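Local coordinates for putative redox protein (Lactobacillus casei, PDB 2QL8) that is a putative redox protein of the OsmC/Ohr family, probably reducing organic peroxides through a pair of cysteines, as its relatives do, at residues G53-L64 with H75-V83; F107-E118 with Y133-F141. One frame throughout, in Å; residues are numbered along the deposited sequence. Where two conformers were deposited one is given.

From the N terminus the chain first runs through three short strands and then enters helix 48-70, which carries the first half of contact 1. A brief turn brings it back as strand 77-88, and contact 1 closes there with helix and strand nearly antiparallel. Strand 91-102 follows as the middle strand of the sheet. Helix 107-120 opens contact 2, helix 122-127 fills the connection, and strand 133-137 with the tail behind it closes the second loop. The two contacts follow in series, without crossing. Both helices press on the same sheet, which continues into the second subunit, one over strand 77-88 and the other over strand 133-137, and they meet where Ile117 packs against Leu60 and Leu64.

Contact 1 of 2, residues G53-L64 with H75-V83; sequences GLSLSTCLEATL and HTGAVRVKV. With BEZ (benzoic acid), chain C.
Val81 and Val79 form the tight floor on which helix 53-64 rests. CG2 of Val81 comes within 3.6 Å of Ser57 N, and its CG1 lies 3.9 Å from Gly53 CA. Leu56 and Leu60 meet these valines at about a right angle, with Leu60 CD1 3.8 Å from Val79 CG1. One turn on, Leu64 CD2 settles 3.6 Å from Gly77 CA, where no CB is in the way.

The end toward His75 is polar and more open to solvent, since His75 is partly exposed, although Glu61 is buried. Glu61 leaves the helix with CG opposite the backbone N, then bends at chi2 (76°), which lowers the carboxylate onto the strand's start. Its OE1 lies 3.5 Å from Val79 CG2, while OE2 reaches the edge of the His75 ring through a weak, bent bond from NE2 (2.9 Å), with carboxylate and ring planes 61° apart. His75 ND1 bonds Glu68 further along the same helix, and NE2 also bonds Glu20 O of the second subunit. With an alanine for Glu61, His75 NE2 would probably lose its weak carboxylate partner, leaving Glu68 to hold the ring to this helix, and a gap would open beside Val79 CG2.

On the face turned from the strand, Thr63 OG1 touches benzoic acid C5 at 3.0 Å, and Cys59 packs on Cys121 of the loop after helix 107-120, consistent with the cysteine pair of the OsmC/Ohr family.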
# COMPACT_ATOMS: atom_id res chain seq x y z
N GLY A 53 3.17 4.60 -0.01
CA GLY A 53 4.54 4.93 0.35
C GLY A 53 4.89 4.57 1.79
O GLY A 53 5.98 4.06 2.09
N LEU A 54 3.98 4.85 2.71
CA LEU A 54 4.15 4.47 4.11
C LEU A 54 4.25 2.95 4.27
O LEU A 54 5.08 2.45 5.03
CB LEU A 54 3.02 5.04 5.01
CG LEU A 54 2.95 6.58 5.18
CD1 LEU A 54 1.59 7.04 5.76
CD2 LEU A 54 4.15 7.07 6.05
N SER A 55 3.40 2.24 3.55
CA SER A 55 3.46 0.77 3.57
C SER A 55 4.81 0.23 3.08
O SER A 55 5.48 -0.59 3.76
CB SER A 55 2.32 0.17 2.73
OG SER A 55 2.41 -1.26 2.69
N LEU A 56 5.21 0.63 1.88
CA LEU A 56 6.45 0.13 1.26
C LEU A 56 7.70 0.55 2.03
O LEU A 56 8.59 -0.26 2.26
CB LEU A 56 6.54 0.54 -0.20
CG LEU A 56 7.78 0.07 -0.97
CD1 LEU A 56 7.92 -1.47 -0.97
CD2 LEU A 56 7.79 0.65 -2.37
N SER A 57 7.78 1.82 2.40
CA SER A 57 8.94 2.28 3.18
C SER A 57 9.09 1.47 4.46
O SER A 57 10.21 1.07 4.84
CB SER A 57 8.86 3.81 3.44
OG SER A 57 7.76 4.17 4.28
N THR A 58 7.97 1.23 5.16
CA THR A 58 8.00 0.47 6.41
C THR A 58 8.40 -0.98 6.17
O THR A 58 9.20 -1.54 6.95
CB THR A 58 6.65 0.59 7.15
OG1 THR A 58 6.41 1.98 7.43
CG2 THR A 58 6.62 -0.21 8.44
N CYS A 59 7.84 -1.57 5.12
CA CYS A 59 8.16 -2.97 4.82
C CYS A 59 9.64 -3.15 4.41
O CYS A 59 10.34 -4.07 4.89
CB CYS A 59 7.24 -3.52 3.75
SG CYS A 59 7.15 -5.31 3.69
N LEU A 60 10.12 -2.25 3.56
CA LEU A 60 11.50 -2.30 3.14
C LEU A 60 12.43 -2.12 4.34
O LEU A 60 13.44 -2.83 4.48
CB LEU A 60 11.80 -1.26 2.07
CG LEU A 60 11.43 -1.64 0.63
CD1 LEU A 60 11.43 -0.35 -0.29
CD2 LEU A 60 12.25 -2.80 0.05
N GLU A 61 12.09 -1.16 5.20
CA GLU A 61 12.90 -0.85 6.37
C GLU A 61 12.95 -2.06 7.33
O GLU A 61 14.01 -2.41 7.88
CB GLU A 61 12.39 0.42 7.05
CG GLU A 61 13.20 0.85 8.32
CD GLU A 61 14.55 1.48 8.02
OE1 GLU A 61 15.09 1.30 6.90
OE2 GLU A 61 15.05 2.16 8.98
N ALA A 62 11.80 -2.72 7.54
CA ALA A 62 11.73 -3.93 8.38
C ALA A 62 12.57 -5.04 7.79
O ALA A 62 13.28 -5.79 8.50
CB ALA A 62 10.28 -4.41 8.57
N THR A 63 12.49 -5.18 6.47
CA THR A 63 13.26 -6.23 5.79
C THR A 63 14.77 -5.94 5.93
O THR A 63 15.56 -6.84 6.21
CB THR A 63 12.87 -6.38 4.29
OG1 THR A 63 11.46 -6.46 4.15
CG2 THR A 63 13.54 -7.60 3.61
N LEU A 64 15.12 -4.67 5.77
CA LEU A 64 16.51 -4.22 5.87
C LEU A 64 17.04 -4.48 7.29
O LEU A 64 18.15 -4.96 7.45
CB LEU A 64 16.61 -2.74 5.52
CG LEU A 64 18.01 -2.10 5.51
CD1 LEU A 64 18.98 -2.88 4.64
CD2 LEU A 64 17.84 -0.60 5.06
N HIS A 75 21.26 -1.42 13.42
CA HIS A 75 20.29 -0.88 12.44
C HIS A 75 20.69 0.55 12.10
O HIS A 75 20.57 1.46 12.94
CB HIS A 75 18.88 -0.94 13.00
CG HIS A 75 17.83 -0.44 12.05
ND1 HIS A 75 17.84 -0.73 10.70
CD2 HIS A 75 16.74 0.34 12.26
CE1 HIS A 75 16.79 -0.17 10.13
NE2 HIS A 75 16.10 0.48 11.06
N THR A 76 21.18 0.75 10.89
CA THR A 76 21.55 2.08 10.42
C THR A 76 20.89 2.41 9.05
O THR A 76 21.22 3.40 8.41
CB THR A 76 23.08 2.19 10.28
OG1 THR A 76 23.53 1.30 9.25
CG2 THR A 76 23.74 1.85 11.62
N GLY A 77 19.92 1.59 8.62
CA GLY A 77 19.28 1.77 7.34
C GLY A 77 18.11 2.75 7.41
O GLY A 77 17.55 2.99 8.47
N ALA A 78 17.77 3.32 6.26
CA ALA A 78 16.60 4.19 6.09
C ALA A 78 16.08 4.01 4.70
O ALA A 78 16.84 3.75 3.74
CB ALA A 78 16.94 5.65 6.37
N VAL A 79 14.75 4.17 4.55
CA VAL A 79 14.10 4.03 3.24
C VAL A 79 13.18 5.24 3.01
O VAL A 79 12.43 5.63 3.90
CB VAL A 79 13.28 2.70 3.17
CG1 VAL A 79 12.59 2.55 1.81
CG2 VAL A 79 14.19 1.48 3.49
N ARG A 80 13.25 5.76 1.79
CA ARG A 80 12.35 6.80 1.32
C ARG A 80 11.66 6.30 0.07
O ARG A 80 12.31 5.78 -0.83
CB ARG A 80 13.15 8.07 0.98
CG ARG A 80 12.25 9.15 0.40
CD ARG A 80 12.96 10.49 0.41
NE ARG A 80 14.07 10.53 -0.52
CZ ARG A 80 14.73 11.66 -0.81
NH1 ARG A 80 14.37 12.78 -0.20
NH2 ARG A 80 15.76 11.67 -1.67
N VAL A 81 10.34 6.44 -0.01
CA VAL A 81 9.59 6.02 -1.17
C VAL A 81 8.87 7.24 -1.72
O VAL A 81 8.12 7.90 -0.99
CB VAL A 81 8.58 4.87 -0.83
CG1 VAL A 81 7.65 4.57 -2.01
CG2 VAL A 81 9.35 3.61 -0.34
N LYS A 82 9.05 7.45 -3.02
CA LYS A 82 8.28 8.48 -3.73
C LYS A 82 7.20 7.81 -4.56
O LYS A 82 7.44 6.79 -5.20
CB LYS A 82 9.21 9.32 -4.62
CG LYS A 82 8.54 10.55 -5.27
CD LYS A 82 9.58 11.31 -6.10
CE LYS A 82 9.01 12.58 -6.74
NZ LYS A 82 10.15 13.43 -7.23
N VAL A 83 5.99 8.37 -4.51
CA VAL A 83 4.88 7.85 -5.30
C VAL A 83 4.32 9.02 -6.13
O VAL A 83 4.07 10.10 -5.58
CB VAL A 83 3.75 7.24 -4.41
CG1 VAL A 83 2.59 6.69 -5.28
CG2 VAL A 83 4.33 6.15 -3.50
C BEZ C . 12.45 -11.46 5.85
O1 BEZ C . 12.95 -12.33 6.65
O2 BEZ C . 12.55 -11.59 4.70
C1 BEZ C . 11.63 -10.30 6.30
C2 BEZ C . 11.70 -9.94 7.66
C3 BEZ C . 10.93 -8.87 8.12
C4 BEZ C . 10.12 -8.17 7.21
C5 BEZ C . 10.06 -8.55 5.86
C6 BEZ C . 10.80 -9.57 5.38

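Contact 2 of 2, residues F107-E118 with Y133-F141; sequences FDTAKAFTNEIE and YTIETVTDF
Thr114 and Thr137 supply the polar link in the middle of this contact. Their OG1 atoms stand 2.8 Å apart, probably hydrogen-bonded, as the two side chains slide past each other in opposite directions. Thr114 also turns its hydroxyl back on its own helix and donates to Ala110 O at 2.8 Å. With OG1 beside the backbone N (chi1 -55°), it approaches that carbonyl 36° out of plane, on the face opposite the one used by Thr114 N, so two donors grip the oxygen.

The van der Waals contacts extend along the helix on either side of this pair. CG2 of Thr137, the other branch, lies 3.6 Å from Ala110 CB. Thr114 CG2 slides alongside Ile135 CG1 at 3.9 Å. At the far end, the extended Glu118 brings its carboxylate carbon, CD, to 3.5 Å from the Ile135 CG2 methyl, and the two side chains pass at a slant. Lys111 adds the aliphatic foot of its chain, CG, across Thr137, while its amine leads away from the strand.

The aromatic contact lies at the N-terminal end of the helix. Phe107, with CG anti to its backbone N (chi1 -166°), carries its ring to Thr137 and Thr139. Its edge faces Thr137 O, with CZ 3.5 Å away, and CD1 lies 3.7 Å from Thr139 CG2.

The helix thus runs roughly antiparallel to edge strand 133-137, which pairs with strand 91-102 in the sheet. Thr114 and Ile117 reach on to Val100 of that middle strand, and Ile117 packs against helix 48-70. Beyond Thr139, Phe141 bends back to strand 77-88, touching Ala78 and Arg80.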
# COMPACT_ATOMS: atom_id res chain seq x y z
N PHE A 107 29.43 1.51 0.23
CA PHE A 107 28.36 1.59 -0.76
C PHE A 107 28.04 0.24 -1.41
O PHE A 107 26.88 -0.09 -1.65
CB PHE A 107 28.65 2.65 -1.82
CG PHE A 107 27.46 3.00 -2.66
CD1 PHE A 107 26.45 3.81 -2.15
CD2 PHE A 107 27.31 2.50 -3.93
CE1 PHE A 107 25.34 4.13 -2.91
CE2 PHE A 107 26.20 2.81 -4.70
CZ PHE A 107 25.22 3.63 -4.18
N ASP A 108 29.05 -0.57 -1.69
CA ASP A 108 28.84 -1.89 -2.25
C ASP A 108 28.02 -2.80 -1.34
O ASP A 108 27.19 -3.58 -1.83
CB ASP A 108 30.19 -2.56 -2.59
CG ASP A 108 30.78 -2.02 -3.88
OD1 ASP A 108 30.13 -1.17 -4.57
OD2 ASP A 108 31.91 -2.45 -4.19
N THR A 109 28.20 -2.68 -0.02
CA THR A 109 27.44 -3.45 0.96
C THR A 109 25.99 -2.91 0.97
O THR A 109 25.05 -3.67 0.99
CB THR A 109 28.05 -3.40 2.41
OG1 THR A 109 29.37 -3.99 2.39
CG2 THR A 109 27.20 -4.10 3.45
N ALA A 110 25.84 -1.58 0.95
CA ALA A 110 24.50 -0.97 0.88
C ALA A 110 23.75 -1.47 -0.35
O ALA A 110 22.54 -1.80 -0.28
CB ALA A 110 24.58 0.55 0.89
N LYS A 111 24.44 -1.56 -1.47
CA LYS A 111 23.84 -2.06 -2.72
C LYS A 111 23.44 -3.52 -2.59
O LYS A 111 22.35 -3.91 -2.99
CB LYS A 111 24.73 -1.89 -3.94
CG LYS A 111 24.98 -0.45 -4.32
CD LYS A 111 25.62 -0.33 -5.69
CE LYS A 111 27.08 -0.66 -5.69
NZ LYS A 111 27.62 -0.79 -7.09
N ALA A 112 24.31 -4.35 -2.01
CA ALA A 112 24.03 -5.75 -1.81
C ALA A 112 22.81 -5.91 -0.91
O ALA A 112 21.94 -6.75 -1.17
CB ALA A 112 25.26 -6.45 -1.22
N PHE A 113 22.75 -5.12 0.16
CA PHE A 113 21.60 -5.21 1.09
C PHE A 113 20.33 -4.77 0.37
O PHE A 113 19.25 -5.31 0.64
CB PHE A 113 21.81 -4.34 2.34
CG PHE A 113 22.81 -4.89 3.32
CD1 PHE A 113 23.55 -6.04 3.09
CD2 PHE A 113 22.98 -4.21 4.51
CE1 PHE A 113 24.45 -6.47 4.08
CE2 PHE A 113 23.89 -4.66 5.49
CZ PHE A 113 24.59 -5.80 5.27
N THR A 114 20.44 -3.77 -0.51
CA THR A 114 19.26 -3.29 -1.28
C THR A 114 18.73 -4.39 -2.18
O THR A 114 17.52 -4.61 -2.25
CB THR A 114 19.56 -1.98 -2.06
OG1 THR A 114 20.06 -0.98 -1.16
CG2 THR A 114 18.33 -1.45 -2.77
N ASN A 115 19.63 -5.10 -2.86
CA ASN A 115 19.24 -6.23 -3.68
C ASN A 115 18.55 -7.31 -2.84
O ASN A 115 17.55 -7.91 -3.30
CB ASN A 115 20.43 -6.83 -4.46
CG ASN A 115 21.02 -5.88 -5.47
OD1 ASN A 115 20.37 -4.95 -5.94
ND2 ASN A 115 22.29 -6.14 -5.86
N GLU A 116 19.10 -7.58 -1.65
CA GLU A 116 18.55 -8.59 -0.74
C GLU A 116 17.11 -8.23 -0.37
O GLU A 116 16.21 -9.06 -0.41
CB GLU A 116 19.35 -8.73 0.57
CG GLU A 116 20.61 -9.64 0.52
CD GLU A 116 21.08 -10.04 1.91
OE1 GLU A 116 20.38 -10.80 2.63
OE2 GLU A 116 22.15 -9.53 2.30
N ILE A 117 16.91 -6.96 0.05
CA ILE A 117 15.59 -6.54 0.54
C ILE A 117 14.58 -6.45 -0.61
O ILE A 117 13.39 -6.74 -0.45
CB ILE A 117 15.59 -5.29 1.46
CG1 ILE A 117 15.81 -3.98 0.68
CG2 ILE A 117 16.59 -5.45 2.65
CD1 ILE A 117 15.79 -2.72 1.57
N GLU A 118 15.04 -6.06 -1.79
CA GLU A 118 14.16 -5.99 -2.96
C GLU A 118 13.50 -7.35 -3.23
O GLU A 118 12.29 -7.40 -3.54
CB GLU A 118 14.96 -5.58 -4.22
CG GLU A 118 14.11 -5.45 -5.47
CD GLU A 118 14.94 -5.14 -6.72
OE1 GLU A 118 16.20 -5.10 -6.68
OE2 GLU A 118 14.28 -4.95 -7.76
N TYR A 133 7.55 0.22 -10.74
CA TYR A 133 8.32 0.25 -9.51
C TYR A 133 9.80 0.11 -9.78
O TYR A 133 10.22 -0.84 -10.44
CB TYR A 133 7.84 -0.92 -8.63
CG TYR A 133 8.66 -1.16 -7.37
CD1 TYR A 133 9.03 -0.14 -6.52
CD2 TYR A 133 8.99 -2.46 -7.02
CE1 TYR A 133 9.76 -0.40 -5.35
CE2 TYR A 133 9.72 -2.72 -5.90
CZ TYR A 133 10.11 -1.71 -5.07
OH TYR A 133 10.83 -2.00 -3.91
N THR A 134 10.55 1.03 -9.21
CA THR A 134 12.02 1.04 -9.24
C THR A 134 12.58 1.24 -7.85
O THR A 134 11.93 1.82 -6.97
CB THR A 134 12.52 2.15 -10.22
OG1 THR A 134 11.89 3.39 -9.91
CG2 THR A 134 12.22 1.76 -11.66
N ILE A 135 13.83 0.80 -7.66
CA ILE A 135 14.51 0.89 -6.39
C ILE A 135 15.99 1.19 -6.65
O ILE A 135 16.56 0.66 -7.61
CB ILE A 135 14.29 -0.40 -5.52
CG1 ILE A 135 14.90 -0.24 -4.14
CG2 ILE A 135 14.78 -1.65 -6.23
CD1 ILE A 135 14.45 -1.30 -3.13
N GLU A 136 16.57 2.00 -5.79
CA GLU A 136 17.98 2.34 -5.89
C GLU A 136 18.59 2.51 -4.50
O GLU A 136 17.90 2.77 -3.53
CB GLU A 136 18.17 3.61 -6.72
CG GLU A 136 17.73 4.83 -6.04
CD GLU A 136 18.09 6.14 -6.79
OE1 GLU A 136 19.19 6.26 -7.39
OE2 GLU A 136 17.29 7.07 -6.72
N THR A 137 19.93 2.44 -4.45
CA THR A 137 20.72 2.67 -3.27
C THR A 137 21.30 4.06 -3.38
O THR A 137 21.78 4.44 -4.44
CB THR A 137 21.87 1.64 -3.18
OG1 THR A 137 21.33 0.31 -3.31
CG2 THR A 137 22.62 1.80 -1.87
N VAL A 138 21.23 4.79 -2.28
CA VAL A 138 21.74 6.15 -2.17
C VAL A 138 22.59 6.30 -0.92
O VAL A 138 22.54 5.50 0.00
CB VAL A 138 20.58 7.17 -2.16
CG1 VAL A 138 19.75 7.01 -3.44
CG2 VAL A 138 19.72 7.04 -0.87
N THR A 139 23.41 7.35 -0.88
CA THR A 139 24.20 7.57 0.34
C THR A 139 23.41 8.42 1.35
O THR A 139 23.63 8.29 2.55
CB THR A 139 25.57 8.20 -0.00
OG1 THR A 139 25.33 9.45 -0.63
CG2 THR A 139 26.34 7.34 -0.97
N ASP A 140 22.52 9.29 0.89
CA ASP A 140 21.64 10.06 1.76
C ASP A 140 20.37 10.51 1.03
O ASP A 140 20.20 10.26 -0.17
CB ASP A 140 22.38 11.29 2.32
CG ASP A 140 22.92 12.17 1.23
OD1 ASP A 140 22.14 12.61 0.37
OD2 ASP A 140 24.15 12.39 1.21
N PHE A 141 19.47 11.15 1.78
CA PHE A 141 18.25 11.72 1.19
C PHE A 141 18.33 13.26 1.08
O PHE A 141 17.29 13.92 0.99
CB PHE A 141 17.01 11.35 2.01
CG PHE A 141 16.82 9.86 2.24
CD1 PHE A 141 17.12 8.93 1.26
CD2 PHE A 141 16.24 9.43 3.42
CE1 PHE A 141 16.91 7.55 1.50
CE2 PHE A 141 16.02 8.08 3.65
CZ PHE A 141 16.36 7.16 2.69